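Side-chain contacts in aldehyde dehydrogenase 12 (Zea mays, PDB 6D97), which catalyses the NAD-dependent oxidation of L-glutamate gamma-semialdehyde to glutamate, the last step of proline catabolism in plants: residues K154-F159 against A212-N217; L207-A212 against R236-C241; R165-S170 against E518-V523; H119-P124 against D128-L133. All blocks are in the same frame, centred on the assembly; numbering follows the deposited sequence.

Contact 1. Residues K154-F159 against A212-N217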
loop_
_atom_site.group_PDB
_atom_site.type_symbol
_atom_site.label_atom_id
_atom_site.label_comp_id
_atom_site.label_asym_id
_atom_site.label_seq_id
_atom_site.Cartn_x
_atom_site.Cartn_y
_atom_site.Cartn_z
ATOM N N LYS A 154 -21.224 11.763 4.139
ATOM C CA LYS A 154 -20.270 10.740 4.555
ATOM C C LYS A 154 -18.924 10.919 3.864
ATOM O O LYS A 154 -17.872 10.750 4.493
ATOM C CB LYS A 154 -20.839 9.348 4.272
ATOM C CG LYS A 154 -21.717 8.799 5.389
ATOM C CD LYS A 154 -20.868 8.365 6.576
ATOM C CE LYS A 154 -21.720 8.017 7.784
ATOM N NZ LYS A 154 -22.360 9.217 8.384
ATOM N N PHE A 155 -18.939 11.256 2.570
ATOM C CA PHE A 155 -17.699 11.496 1.837
ATOM C C PHE A 155 -16.871 12.586 2.506
ATOM O O PHE A 155 -15.660 12.429 2.704
ATOM C CB PHE A 155 -18.027 11.860 0.384
ATOM C CG PHE A 155 -16.879 12.471 -0.374
ATOM C CD1 PHE A 155 -15.998 11.675 -1.090
ATOM C CD2 PHE A 155 -16.700 13.847 -0.394
ATOM C CE1 PHE A 155 -14.953 12.241 -1.798
ATOM C CE2 PHE A 155 -15.658 14.418 -1.092
ATOM C CZ PHE A 155 -14.784 13.617 -1.799
ATOM N N LEU A 156 -17.513 13.698 2.871
ATOM C CA LEU A 156 -16.806 14.773 3.559
ATOM C C LEU A 156 -16.266 14.306 4.904
ATOM O O LEU A 156 -15.190 14.737 5.333
ATOM C CB LEU A 156 -17.734 15.976 3.736
ATOM C CG LEU A 156 -18.160 16.701 2.457
ATOM C CD1 LEU A 156 -19.218 17.757 2.757
ATOM C CD2 LEU A 156 -16.953 17.314 1.760
ATOM N N GLU A 157 -16.996 13.418 5.586
ATOM C CA GLU A 157 -16.499 12.883 6.848
ATOM C C GLU A 157 -15.235 12.059 6.648
ATOM O O GLU A 157 -14.411 11.965 7.563
ATOM C CB GLU A 157 -17.575 12.046 7.541
ATOM C CG GLU A 157 -18.535 12.857 8.394
ATOM C CD GLU A 157 -19.310 11.999 9.378
ATOM O OE1 GLU A 157 -20.165 12.551 10.106
ATOM O OE2 GLU A 157 -19.061 10.776 9.426
ATOM N N ASN A 158 -15.049 11.474 5.462
ATOM C CA ASN A 158 -13.859 10.671 5.206
ATOM C C ASN A 158 -12.603 11.509 5.024
ATOM O O ASN A 158 -11.501 10.951 5.031
ATOM C CB ASN A 158 -14.062 9.792 3.970
ATOM C CG ASN A 158 -15.067 8.684 4.203
ATOM O OD1 ASN A 158 -15.390 8.350 5.343
ATOM N ND2 ASN A 158 -15.560 8.100 3.121
ATOM N N PHE A 159 -12.730 12.822 4.874
ATOM C CA PHE A 159 -11.576 13.656 4.576
ATOM C C PHE A 159 -11.489 14.818 5.547
ATOM O O PHE A 159 -11.190 15.956 5.173
ATOM C CB PHE A 159 -11.612 14.106 3.120
ATOM C CG PHE A 159 -11.554 12.956 2.164
ATOM C CD1 PHE A 159 -10.356 12.306 1.930
ATOM C CD2 PHE A 159 -12.700 12.484 1.548
ATOM C CE1 PHE A 159 -10.290 11.225 1.083
ATOM C CE2 PHE A 159 -12.640 11.403 0.690
ATOM C CZ PHE A 159 -11.431 10.772 0.459
ATOM N N ALA A 212 -10.667 17.236 -6.717
ATOM C CA ALA A 212 -9.764 18.111 -7.455
ATOM C C ALA A 212 -9.046 19.073 -6.516
ATOM O O ALA A 212 -7.825 19.253 -6.608
ATOM C CB ALA A 212 -10.535 18.879 -8.528
ATOM N N LEU A 213 -9.789 19.693 -5.595
ATOM C CA LEU A 213 -9.176 20.641 -4.671
ATOM C C LEU A 213 -8.197 19.950 -3.731
ATOM O O LEU A 213 -7.125 20.495 -3.434
ATOM C CB LEU A 213 -10.254 21.371 -3.871
ATOM C CG LEU A 213 -11.070 22.410 -4.639
ATOM C CD1 LEU A 213 -12.276 22.859 -3.819
ATOM C CD2 LEU A 213 -10.196 23.591 -5.006
ATOM N N TYR A 214 -8.545 18.748 -3.256
ATOM C CA TYR A 214 -7.690 18.040 -2.306
ATOM C C TYR A 214 -6.279 17.856 -2.851
ATOM O O TYR A 214 -5.295 18.072 -2.134
ATOM C CB TYR A 214 -8.285 16.673 -1.964
ATOM C CG TYR A 214 -9.565 16.683 -1.160
ATOM C CD1 TYR A 214 -9.907 17.772 -0.367
ATOM C CD2 TYR A 214 -10.428 15.592 -1.190
ATOM C CE1 TYR A 214 -11.078 17.775 0.371
ATOM C CE2 TYR A 214 -11.601 15.585 -0.463
ATOM C CZ TYR A 214 -11.922 16.677 0.320
ATOM O OH TYR A 214 -13.092 16.666 1.048
ATOM N N MET A 215 -6.161 17.447 -4.114
ATOM C CA MET A 215 -4.857 17.113 -4.671
ATOM C C MET A 215 -4.063 18.337 -5.104
ATOM O O MET A 215 -2.904 18.188 -5.506
ATOM C CB MET A 215 -5.016 16.159 -5.856
ATOM C CG MET A 215 -5.760 14.880 -5.509
ATOM S SD MET A 215 -5.142 14.094 -4.006
ATOM C CE MET A 215 -3.475 13.661 -4.499
ATOM N N GLY A 216 -4.647 19.524 -5.038
ATOM C CA GLY A 216 -3.951 20.747 -5.352
ATOM C C GLY A 216 -4.311 21.404 -6.673
ATOM O O GLY A 216 -3.560 22.277 -7.128
ATOM N N ASN A 217 -5.418 21.020 -7.298
ATOM C CA ASN A 217 -5.838 21.628 -8.550
ATOM C C ASN A 217 -6.707 22.855 -8.286
ATOM O O ASN A 217 -7.212 23.067 -7.180
ATOM C CB ASN A 217 -6.607 20.623 -9.408
ATOM C CG ASN A 217 -5.843 19.329 -9.622
ATOM O OD1 ASN A 217 -4.934 19.264 -10.448
ATOM N ND2 ASN A 217 -6.212 18.292 -8.879
#

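Contact 2. Residues L207-A212 against R236-C241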
loop_
_atom_site.group_PDB
_atom_site.type_symbol
_atom_site.label_atom_id
_atom_site.label_comp_id
_atom_site.label_asym_id
_atom_site.label_seq_id
_atom_site.Cartn_x
_atom_site.Cartn_y
_atom_site.Cartn_z
ATOM N N LEU A 207 -18.311 15.640 -5.077
ATOM C CA LEU A 207 -17.242 14.685 -4.801
ATOM C C LEU A 207 -16.058 14.882 -5.740
ATOM O O LEU A 207 -14.902 14.728 -5.328
ATOM C CB LEU A 207 -17.777 13.257 -4.898
ATOM C CG LEU A 207 -18.300 12.617 -3.608
ATOM C CD1 LEU A 207 -19.379 13.463 -2.954
ATOM C CD2 LEU A 207 -18.811 11.206 -3.870
ATOM N N GLN A 208 -16.319 15.223 -7.006
ATOM C CA GLN A 208 -15.218 15.506 -7.921
ATOM C C GLN A 208 -14.608 16.873 -7.640
ATOM O O GLN A 208 -13.392 17.057 -7.783
ATOM C CB GLN A 208 -15.692 15.412 -9.376
ATOM C CG GLN A 208 -16.271 14.057 -9.771
ATOM C CD GLN A 208 -15.214 12.980 -9.962
ATOM O OE1 GLN A 208 -14.037 13.181 -9.656
ATOM N NE2 GLN A 208 -15.632 11.828 -10.480
ATOM N N LEU A 209 -15.435 17.846 -7.241
ATOM C CA LEU A 209 -14.921 19.168 -6.891
ATOM C C LEU A 209 -13.941 19.085 -5.730
ATOM O O LEU A 209 -12.832 19.628 -5.800
ATOM C CB LEU A 209 -16.072 20.113 -6.544
ATOM C CG LEU A 209 -15.668 21.455 -5.934
ATOM C CD1 LEU A 209 -14.955 22.298 -6.980
ATOM C CD2 LEU A 209 -16.883 22.182 -5.385
ATOM N N MET A 210 -14.332 18.399 -4.649
ATOM C CA MET A 210 -13.448 18.283 -3.494
ATOM C C MET A 210 -12.210 17.465 -3.830
ATOM O O MET A 210 -11.104 17.809 -3.398
ATOM C CB MET A 210 -14.188 17.675 -2.303
ATOM C CG MET A 210 -15.415 18.471 -1.876
ATOM S SD MET A 210 -15.061 20.217 -1.559
ATOM C CE MET A 210 -13.857 20.096 -0.235
ATOM N N GLY A 211 -12.374 16.384 -4.599
ATOM C CA GLY A 211 -11.222 15.599 -5.013
ATOM C C GLY A 211 -10.199 16.425 -5.765
ATOM O O GLY A 211 -8.999 16.357 -5.488
ATOM N N ALA A 212 -10.667 17.236 -6.717
ATOM C CA ALA A 212 -9.764 18.111 -7.455
ATOM C C ALA A 212 -9.046 19.073 -6.516
ATOM O O ALA A 212 -7.825 19.253 -6.608
ATOM C CB ALA A 212 -10.535 18.879 -8.528
ATOM N N ARG A 236 -22.007 27.991 -1.699
ATOM C CA ARG A 236 -22.197 29.006 -0.666
ATOM C C ARG A 236 -21.934 28.430 0.717
ATOM O O ARG A 236 -21.291 29.074 1.555
ATOM C CB ARG A 236 -23.608 29.584 -0.752
ATOM C CG ARG A 236 -23.878 30.260 -2.075
ATOM C CD ARG A 236 -25.259 30.889 -2.154
ATOM N NE ARG A 236 -25.444 31.564 -3.436
ATOM C CZ ARG A 236 -25.112 32.830 -3.671
ATOM N NH1 ARG A 236 -24.586 33.569 -2.704
ATOM N NH2 ARG A 236 -25.305 33.357 -4.876
ATOM N N LEU A 237 -22.416 27.211 0.968
ATOM C CA LEU A 237 -22.096 26.520 2.212
ATOM C C LEU A 237 -20.593 26.318 2.346
ATOM O O LEU A 237 -20.011 26.572 3.408
ATOM C CB LEU A 237 -22.839 25.180 2.263
ATOM C CG LEU A 237 -22.724 24.196 3.439
ATOM C CD1 LEU A 237 -23.849 23.167 3.322
ATOM C CD2 LEU A 237 -21.363 23.481 3.537
ATOM N N LEU A 238 -19.946 25.851 1.274
ATOM C CA LEU A 238 -18.511 25.584 1.333
ATOM C C LEU A 238 -17.724 26.855 1.624
ATOM O O LEU A 238 -16.730 26.822 2.361
ATOM C CB LEU A 238 -18.044 24.942 0.027
ATOM C CG LEU A 238 -18.412 23.471 -0.176
ATOM C CD1 LEU A 238 -18.174 23.039 -1.614
ATOM C CD2 LEU A 238 -17.611 22.601 0.785
ATOM N N HIS A 239 -18.151 27.985 1.053
ATOM C CA HIS A 239 -17.511 29.257 1.372
ATOM C C HIS A 239 -17.670 29.594 2.848
ATOM O O HIS A 239 -16.722 30.060 3.490
ATOM C CB HIS A 239 -18.088 30.372 0.501
ATOM C CG HIS A 239 -17.600 30.352 -0.913
ATOM N ND1 HIS A 239 -18.396 30.719 -1.976
ATOM C CD2 HIS A 239 -16.400 30.016 -1.440
ATOM C CE1 HIS A 239 -17.707 30.609 -3.097
ATOM N NE2 HIS A 239 -16.492 30.185 -2.801
ATOM N N ASP A 240 -18.860 29.356 3.405
ATOM C CA ASP A 240 -19.061 29.551 4.837
ATOM C C ASP A 240 -18.204 28.612 5.673
ATOM O O ASP A 240 -17.913 28.926 6.831
ATOM C CB ASP A 240 -20.534 29.362 5.199
ATOM C CG ASP A 240 -21.387 30.544 4.794
ATOM O OD1 ASP A 240 -20.816 31.544 4.305
ATOM O OD2 ASP A 240 -22.623 30.477 4.962
ATOM N N CYS A 241 -17.796 27.474 5.116
ATOM C CA CYS A 241 -16.956 26.520 5.826
ATOM C C CYS A 241 -15.471 26.749 5.583
ATOM O O CYS A 241 -14.648 26.000 6.121
ATOM C CB CYS A 241 -17.335 25.089 5.434
ATOM S SG CYS A 241 -18.979 24.585 5.984
#

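Contact 3. Residues R165-S170 against E518-V523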
loop_
_atom_site.group_PDB
_atom_site.type_symbol
_atom_site.label_atom_id
_atom_site.label_comp_id
_atom_site.label_asym_id
_atom_site.label_seq_id
_atom_site.Cartn_x
_atom_site.Cartn_y
_atom_site.Cartn_z
ATOM N N ARG A 165 -4.329 15.465 3.739
ATOM C CA ARG A 165 -2.884 15.316 3.843
ATOM C C ARG A 165 -2.448 13.902 3.468
ATOM O O ARG A 165 -1.498 13.710 2.702
ATOM C CB ARG A 165 -2.465 15.673 5.276
ATOM C CG ARG A 165 -0.974 15.765 5.533
ATOM C CD ARG A 165 -0.612 15.190 6.903
ATOM N NE ARG A 165 -1.088 15.971 8.042
ATOM C CZ ARG A 165 -0.368 16.898 8.663
ATOM N NH1 ARG A 165 0.858 17.174 8.243
ATOM N NH2 ARG A 165 -0.880 17.552 9.699
ATOM N N PHE A 166 -3.169 12.895 3.973
ATOM C CA PHE A 166 -2.825 11.505 3.700
ATOM C C PHE A 166 -3.028 11.121 2.239
ATOM O O PHE A 166 -2.420 10.146 1.783
ATOM C CB PHE A 166 -3.643 10.574 4.595
ATOM C CG PHE A 166 -3.227 10.593 6.039
ATOM C CD1 PHE A 166 -2.003 11.117 6.421
ATOM C CD2 PHE A 166 -4.060 10.065 7.014
ATOM C CE1 PHE A 166 -1.621 11.123 7.752
ATOM C CE2 PHE A 166 -3.689 10.070 8.344
ATOM C CZ PHE A 166 -2.467 10.601 8.715
ATOM N N LEU A 167 -3.875 11.846 1.501
ATOM C CA LEU A 167 -3.995 11.594 0.067
ATOM C C LEU A 167 -2.690 11.895 -0.655
ATOM O O LEU A 167 -2.399 11.288 -1.692
ATOM C CB LEU A 167 -5.133 12.427 -0.530
ATOM C CG LEU A 167 -6.575 12.039 -0.208
ATOM C CD1 LEU A 167 -7.541 13.057 -0.797
ATOM C CD2 LEU A 167 -6.867 10.646 -0.754
ATOM N N ALA A 168 -1.896 12.825 -0.125
ATOM C CA ALA A 168 -0.595 13.173 -0.682
ATOM C C ALA A 168 0.532 12.312 -0.123
ATOM O O ALA A 168 1.705 12.693 -0.236
ATOM C CB ALA A 168 -0.293 14.651 -0.440
ATOM N N ARG A 169 0.202 11.179 0.495
ATOM C CA ARG A 169 1.207 10.198 0.875
ATOM C C ARG A 169 2.050 9.820 -0.336
ATOM O O ARG A 169 1.535 9.657 -1.445
ATOM C CB ARG A 169 0.512 8.966 1.463
ATOM C CG ARG A 169 1.386 7.786 1.854
ATOM C CD ARG A 169 0.473 6.629 2.249
ATOM N NE ARG A 169 1.182 5.434 2.698
ATOM C CZ ARG A 169 1.148 4.967 3.942
ATOM N NH1 ARG A 169 0.437 5.597 4.866
ATOM N NH2 ARG A 169 1.819 3.866 4.261
ATOM N N SER A 170 3.357 9.721 -0.124
ATOM C CA SER A 170 4.307 9.319 -1.148
ATOM C C SER A 170 5.058 8.081 -0.679
ATOM O O SER A 170 5.039 7.728 0.502
ATOM C CB SER A 170 5.287 10.457 -1.463
ATOM O OG SER A 170 6.044 10.824 -0.322
ATOM N N GLU A 518 -8.573 6.239 -3.642
ATOM C CA GLU A 518 -7.957 5.818 -4.896
ATOM C C GLU A 518 -8.548 6.571 -6.078
ATOM O O GLU A 518 -7.811 7.017 -6.966
ATOM C CB GLU A 518 -8.120 4.312 -5.091
ATOM C CG GLU A 518 -7.408 3.479 -4.041
ATOM C CD GLU A 518 -8.194 3.385 -2.747
ATOM O OE1 GLU A 518 -9.411 3.671 -2.775
ATOM O OE2 GLU A 518 -7.597 3.035 -1.707
ATOM N N ALA A 519 -9.875 6.718 -6.104
ATOM C CA ALA A 519 -10.528 7.443 -7.189
ATOM C C ALA A 519 -10.040 8.883 -7.260
ATOM O O ALA A 519 -9.778 9.406 -8.349
ATOM C CB ALA A 519 -12.043 7.399 -7.006
ATOM N N ILE A 520 -9.904 9.536 -6.107
ATOM C CA ILE A 520 -9.435 10.918 -6.083
ATOM C C ILE A 520 -8.006 11.003 -6.603
ATOM O O ILE A 520 -7.674 11.874 -7.416
ATOM C CB ILE A 520 -9.553 11.493 -4.664
ATOM C CG1 ILE A 520 -11.023 11.601 -4.270
ATOM C CG2 ILE A 520 -8.858 12.843 -4.583
ATOM C CD1 ILE A 520 -11.225 12.029 -2.829
ATOM N N LYS A 521 -7.141 10.093 -6.147
ATOM C CA LYS A 521 -5.741 10.139 -6.557
ATOM C C LYS A 521 -5.578 9.812 -8.036
ATOM O O LYS A 521 -4.771 10.443 -8.727
ATOM C CB LYS A 521 -4.910 9.187 -5.698
ATOM C CG LYS A 521 -4.736 9.639 -4.257
ATOM C CD LYS A 521 -3.891 8.650 -3.463
ATOM C CE LYS A 521 -4.741 7.749 -2.587
ATOM N NZ LYS A 521 -3.997 6.537 -2.125
ATOM N N LEU A 522 -6.338 8.837 -8.546
ATOM C CA LEU A 522 -6.240 8.494 -9.963
ATOM C C LEU A 522 -6.715 9.643 -10.844
ATOM O O LEU A 522 -6.068 9.985 -11.842
ATOM C CB LEU A 522 -7.055 7.233 -10.254
ATOM C CG LEU A 522 -7.414 7.014 -11.726
ATOM C CD1 LEU A 522 -6.207 6.466 -12.479
ATOM C CD2 LEU A 522 -8.621 6.104 -11.877
ATOM N N VAL A 523 -7.833 10.263 -10.479
ATOM C CA VAL A 523 -8.464 11.239 -11.358
ATOM C C VAL A 523 -7.769 12.592 -11.276
ATOM O O VAL A 523 -7.626 13.287 -12.287
ATOM C CB VAL A 523 -9.963 11.345 -11.016
ATOM C CG1 VAL A 523 -10.594 12.520 -11.730
ATOM C CG2 VAL A 523 -10.681 10.059 -11.398
#

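Contact 4. Residues H119-P124 against D128-L133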
loop_
_atom_site.group_PDB
_atom_site.type_symbol
_atom_site.label_atom_id
_atom_site.label_comp_id
_atom_site.label_asym_id
_atom_site.label_seq_id
_atom_site.Cartn_x
_atom_site.Cartn_y
_atom_site.Cartn_z
ATOM N N HIS A 119 -20.271 18.560 8.974
ATOM C CA HIS A 119 -21.149 18.824 10.108
ATOM C C HIS A 119 -22.363 19.635 9.681
ATOM O O HIS A 119 -23.466 19.440 10.208
ATOM C CB HIS A 119 -20.386 19.550 11.216
ATOM C CG HIS A 119 -21.205 19.807 12.442
ATOM N ND1 HIS A 119 -21.627 21.067 12.810
ATOM C CD2 HIS A 119 -21.687 18.961 13.384
ATOM C CE1 HIS A 119 -22.332 20.986 13.925
ATOM N NE2 HIS A 119 -22.381 19.719 14.295
ATOM N N MET A 120 -22.180 20.550 8.730
ATOM C CA MET A 120 -23.303 21.330 8.228
ATOM C C MET A 120 -24.273 20.452 7.451
ATOM O O MET A 120 -25.482 20.470 7.705
ATOM C CB MET A 120 -22.796 22.481 7.363
ATOM C CG MET A 120 -22.386 23.697 8.159
ATOM S SD MET A 120 -23.779 24.468 9.008
ATOM C CE MET A 120 -24.662 25.196 7.629
ATOM N N LEU A 121 -23.757 19.666 6.502
ATOM C CA LEU A 121 -24.610 18.769 5.729
ATOM C C LEU A 121 -25.334 17.755 6.605
ATOM O O LEU A 121 -26.390 17.258 6.207
ATOM C CB LEU A 121 -23.785 18.033 4.667
ATOM C CG LEU A 121 -23.681 18.617 3.256
ATOM C CD1 LEU A 121 -23.294 17.529 2.271
ATOM C CD2 LEU A 121 -24.979 19.284 2.833
ATOM N N GLY A 122 -24.791 17.432 7.780
ATOM C CA GLY A 122 -25.426 16.473 8.669
ATOM C C GLY A 122 -26.556 17.026 9.509
ATOM O O GLY A 122 -27.272 16.253 10.156
ATOM N N GLN A 123 -26.726 18.344 9.520
ATOM C CA GLN A 123 -27.828 18.946 10.254
ATOM C C GLN A 123 -29.147 18.578 9.585
ATOM O O GLN A 123 -29.272 18.717 8.359
ATOM C CB GLN A 123 -27.674 20.466 10.313
ATOM C CG GLN A 123 -26.442 20.929 11.061
ATOM C CD GLN A 123 -26.388 20.386 12.474
ATOM O OE1 GLN A 123 -27.170 20.790 13.336
ATOM N NE2 GLN A 123 -25.464 19.463 12.718
ATOM N N PRO A 124 -30.138 18.095 10.339
ATOM C CA PRO A 124 -31.399 17.668 9.709
ATOM C C PRO A 124 -32.026 18.716 8.808
ATOM O O PRO A 124 -32.535 18.372 7.736
ATOM C CB PRO A 124 -32.291 17.350 10.914
ATOM C CG PRO A 124 -31.331 16.930 11.976
ATOM C CD PRO A 124 -30.098 17.774 11.776
ATOM N N ASP A 128 -32.527 18.167 4.802
ATOM C CA ASP A 128 -33.841 18.325 4.195
ATOM C C ASP A 128 -33.832 19.413 3.127
ATOM O O ASP A 128 -34.454 19.258 2.069
ATOM C CB ASP A 128 -34.865 18.632 5.285
ATOM C CG ASP A 128 -36.262 18.772 4.742
ATOM O OD1 ASP A 128 -36.832 17.755 4.298
ATOM O OD2 ASP A 128 -36.789 19.901 4.759
ATOM N N PHE A 129 -33.125 20.515 3.385
ATOM C CA PHE A 129 -33.015 21.588 2.403
ATOM C C PHE A 129 -32.463 21.070 1.081
ATOM O O PHE A 129 -33.048 21.295 0.016
ATOM C CB PHE A 129 -32.129 22.705 2.959
ATOM C CG PHE A 129 -31.725 23.730 1.941
ATOM C CD1 PHE A 129 -32.541 24.814 1.670
ATOM C CD2 PHE A 129 -30.517 23.618 1.267
ATOM C CE1 PHE A 129 -32.171 25.765 0.737
ATOM C CE2 PHE A 129 -30.140 24.562 0.332
ATOM C CZ PHE A 129 -30.969 25.640 0.066
ATOM N N PHE A 130 -31.337 20.355 1.135
ATOM C CA PHE A 130 -30.712 19.878 -0.094
ATOM C C PHE A 130 -31.530 18.770 -0.746
ATOM O O PHE A 130 -31.622 18.705 -1.975
ATOM C CB PHE A 130 -29.285 19.411 0.190
ATOM C CG PHE A 130 -28.270 20.516 0.125
ATOM C CD1 PHE A 130 -27.919 21.076 -1.094
ATOM C CD2 PHE A 130 -27.678 21.002 1.279
ATOM C CE1 PHE A 130 -26.988 22.091 -1.163
ATOM C CE2 PHE A 130 -26.742 22.014 1.217
ATOM C CZ PHE A 130 -26.400 22.562 -0.005
ATOM N N ALA A 131 -32.133 17.890 0.058
ATOM C CA ALA A 131 -32.982 16.846 -0.506
ATOM C C ALA A 131 -34.166 17.445 -1.253
ATOM O O ALA A 131 -34.503 17.005 -2.357
ATOM C CB ALA A 131 -33.462 15.907 0.598
ATOM N N LYS A 132 -34.807 18.459 -0.665
ATOM C CA LYS A 132 -35.944 19.094 -1.322
ATOM C C LYS A 132 -35.513 19.857 -2.565
ATOM O O LYS A 132 -36.196 19.805 -3.591
ATOM C CB LYS A 132 -36.660 20.030 -0.352
ATOM C CG LYS A 132 -37.988 19.504 0.150
ATOM C CD LYS A 132 -37.921 19.213 1.633
ATOM C CE LYS A 132 -39.297 18.885 2.189
ATOM N NZ LYS A 132 -39.429 19.270 3.620
ATOM N N LEU A 133 -34.394 20.579 -2.489
ATOM C CA LEU A 133 -33.913 21.319 -3.649
ATOM C C LEU A 133 -33.572 20.380 -4.799
ATOM O O LEU A 133 -33.865 20.682 -5.962
ATOM C CB LEU A 133 -32.701 22.166 -3.269
ATOM C CG LEU A 133 -32.290 23.228 -4.286
ATOM C CD1 LEU A 133 -33.461 24.107 -4.648
ATOM C CD2 LEU A 133 -31.165 24.071 -3.723
#

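Contact 1. Residues K154-F159 against A212-N217
The backbones draw closest at Phe159 and Tyr214, whose CA atoms are 9.0 Å apart, a gap wide enough for aromatic side chains to fill. Tyr214, near the end of helix 203-214, is the common partner of every residue that touches from 154-159. Its CG lies opposite the carbonyl carbon (chi1 -68°), and the long ring crosses the side chain of Phe159 at about a right angle. CE2 of Tyr214 stands over one face of the Phe159 ring, 3.7 Å from CG of Phe159. The two ring planes are inclined at 40° with centroids 5.2 Å apart, so the pair is oblique. Farther out, the phenol OH of Tyr214 comes to 3.6 Å from CB of Phe159 and 4.0 Å from CD2 of Leu156. Phe155, with CG anti to its backbone N, slides past Tyr214 in the opposite sense and brings CZ to 4.0 Å from CE2 of Tyr214. Behind this wedge, helix 203-214 closes in a Schellman motif: Gly216 adopts a positive phi that suits glycine, and the O of Ala212 takes both the backbone N and ND2 of Asn217, the latter in the carbonyl plane on a lone pair at 2.9 Å. The tip of Tyr214 is anchored by a hydrogen bond between its OH and OG of Ser114 on helix 105-121. A tyrosine therefore suits this buried place doubly: its ring carbons pack against two phenylalanines, while the hydroxyl, with Leu156 and CB of Phe159 beside it, finds a partner in the serine.

Contact 2. Residues L207-A212 against R236-C241
Leu209 is the first residue of 207-212 to reach across, and it meets Leu238 tip to tip, with CD2 of Leu209 4.1 Å from CD1 of Leu238. Its first torsion of 170° sets CG opposite the backbone N and extends the branched end toward the facing helix. Leu209 also packs on Met248. One residue on, Met210 starts off to one side of the facing helix, then curls through three successive torsions near -60° until SD stands 4.2 Å from CD1 of Leu238. The same leucine methyl thus receives a methyl from one side chain and a sulfur from the next. The two helices belong to the Rossmann fold: helix 203-214 makes the beta-alpha-beta crossover from strand 191-196 to strand 218-223, and helix 229-240 the next one, on to strand 249-251. The contact is accordingly made between neighbouring crossover helices alongside the parallel sheet, and the Leu209 side chain lies about 8 Å from that of Thr196, an NAD-binding residue. Leucine and methionine suit such a seam, since branched methyls and a flexible thioether can fill the space between segments whose closest CA atoms, those of Met210 and Leu238, are 10.1 Å apart. Met210 additionally packs on Tyr110 and Ser114 of helix 105-121, and Leu238 on Ala117 of the same helix.

Contact 3. Residues R165-S170 against E518-V523
Leu167 gives up the largest area here, and it serves two neighbours on helix 517-524 with separate branches. CD1 of Leu167 lies 4.0 Å from CG2 of Ile520, the two side chains crossing at about a right angle, while CD2 of Leu167 meets CE of Lys521, also at 4.0 Å. Lys521 contributes the next largest share, and does so with its methylenes: CD passes 3.5 Å from the carbonyl O of Leu167. A bend at chi3 (-101°) folds the chain past that carbonyl and brings CE back to the leucine methyl. A lysine fits here because its methylenes can pack on the leucine while the ammonium end stays at the partly exposed margin. Ile520, on the buried side, has CG2 opposite its backbone N, and the beta-branch faces Leu167 directly; Phe159 and Tyr214 pack against both residues. Close by, Glu518 forms a salt bridge with Arg169 of the second subunit. Soon after the short helix 163-167 the chain enters strand 170-174, where Ser170 pairs in an antiparallel ladder with a strand of the third subunit. This continued sheet is consistent with the oligomerisation strands of aldehyde dehydrogenases; the contact packs the helix before them on helix 517-524.

Contact 4. Residues H119-P124 against D128-L133
A tight turn between the consecutive helices 105-121 and 124-137 brings Leu121 against Phe130 and joins Pro124 to Asp128. Leu121 and Phe130 cross at about a right angle, and a single methyl does the work: CD2 of Leu121 is 3.6 Å from both CD2 and CE2 of Phe130, approaching the ring obliquely. A chi1 of -87° swings the phenyl toward helix 105-121, and CD2 of Phe129 lies over one of its faces. Beyond the pair, Phe130 packs on Leu237 and Met234 of helix 229-240, and Leu121 on Ser152 and Gln153 of helix 142-157, which accounts for two large apolar residues here. In the linker, Gln123 holds the N-cap position, and its NE2 reaches back to the O of His119, at 3.2 Å, tying the loop to the helix just left. Pro124 follows as the first helical residue, a place that tolerates proline, since the N-H groups of a helix's first turn have no acceptor one turn earlier. Its O accepts the N of Asp128 at 2.9 Å, an almost straight bond of 165°. Asp128 makes a salt bridge one turn on, NZ of Lys132 standing 2.9 Å from OD2 on its syn side, while OD1 bonds to the OH of Tyr142. A short linker, an N-cap residue, proline in the next helix's first turn and an apolar pair between the helices are the usual make-up of a two-helix connection.

Overall arrangement
Contacts 1 and 2 are buried and share helix 203-214, with Ala212 common to both; Phe155 packs on Leu207 and Met210 between them. Contact 1 is aromatic with one anchored hydroxyl, contact 2 purely aliphatic and thioether. Contact 3, its centre 9 Å from that of contact 1, continues this core through Phe159, Met215 and Ile520, yet Arg165, Arg169 and Glu518 of its segments reach other subunits, and Lys521 is only partly buried. Contact 4 is partly buried and, apart from its apolar pair, is joined by one backbone hydrogen bond across the start of helix 124-137; Leu237 and Met120 link it to contact 2. Contacts 3 and 4 do not touch, their nearest atoms being about 14 Å apart.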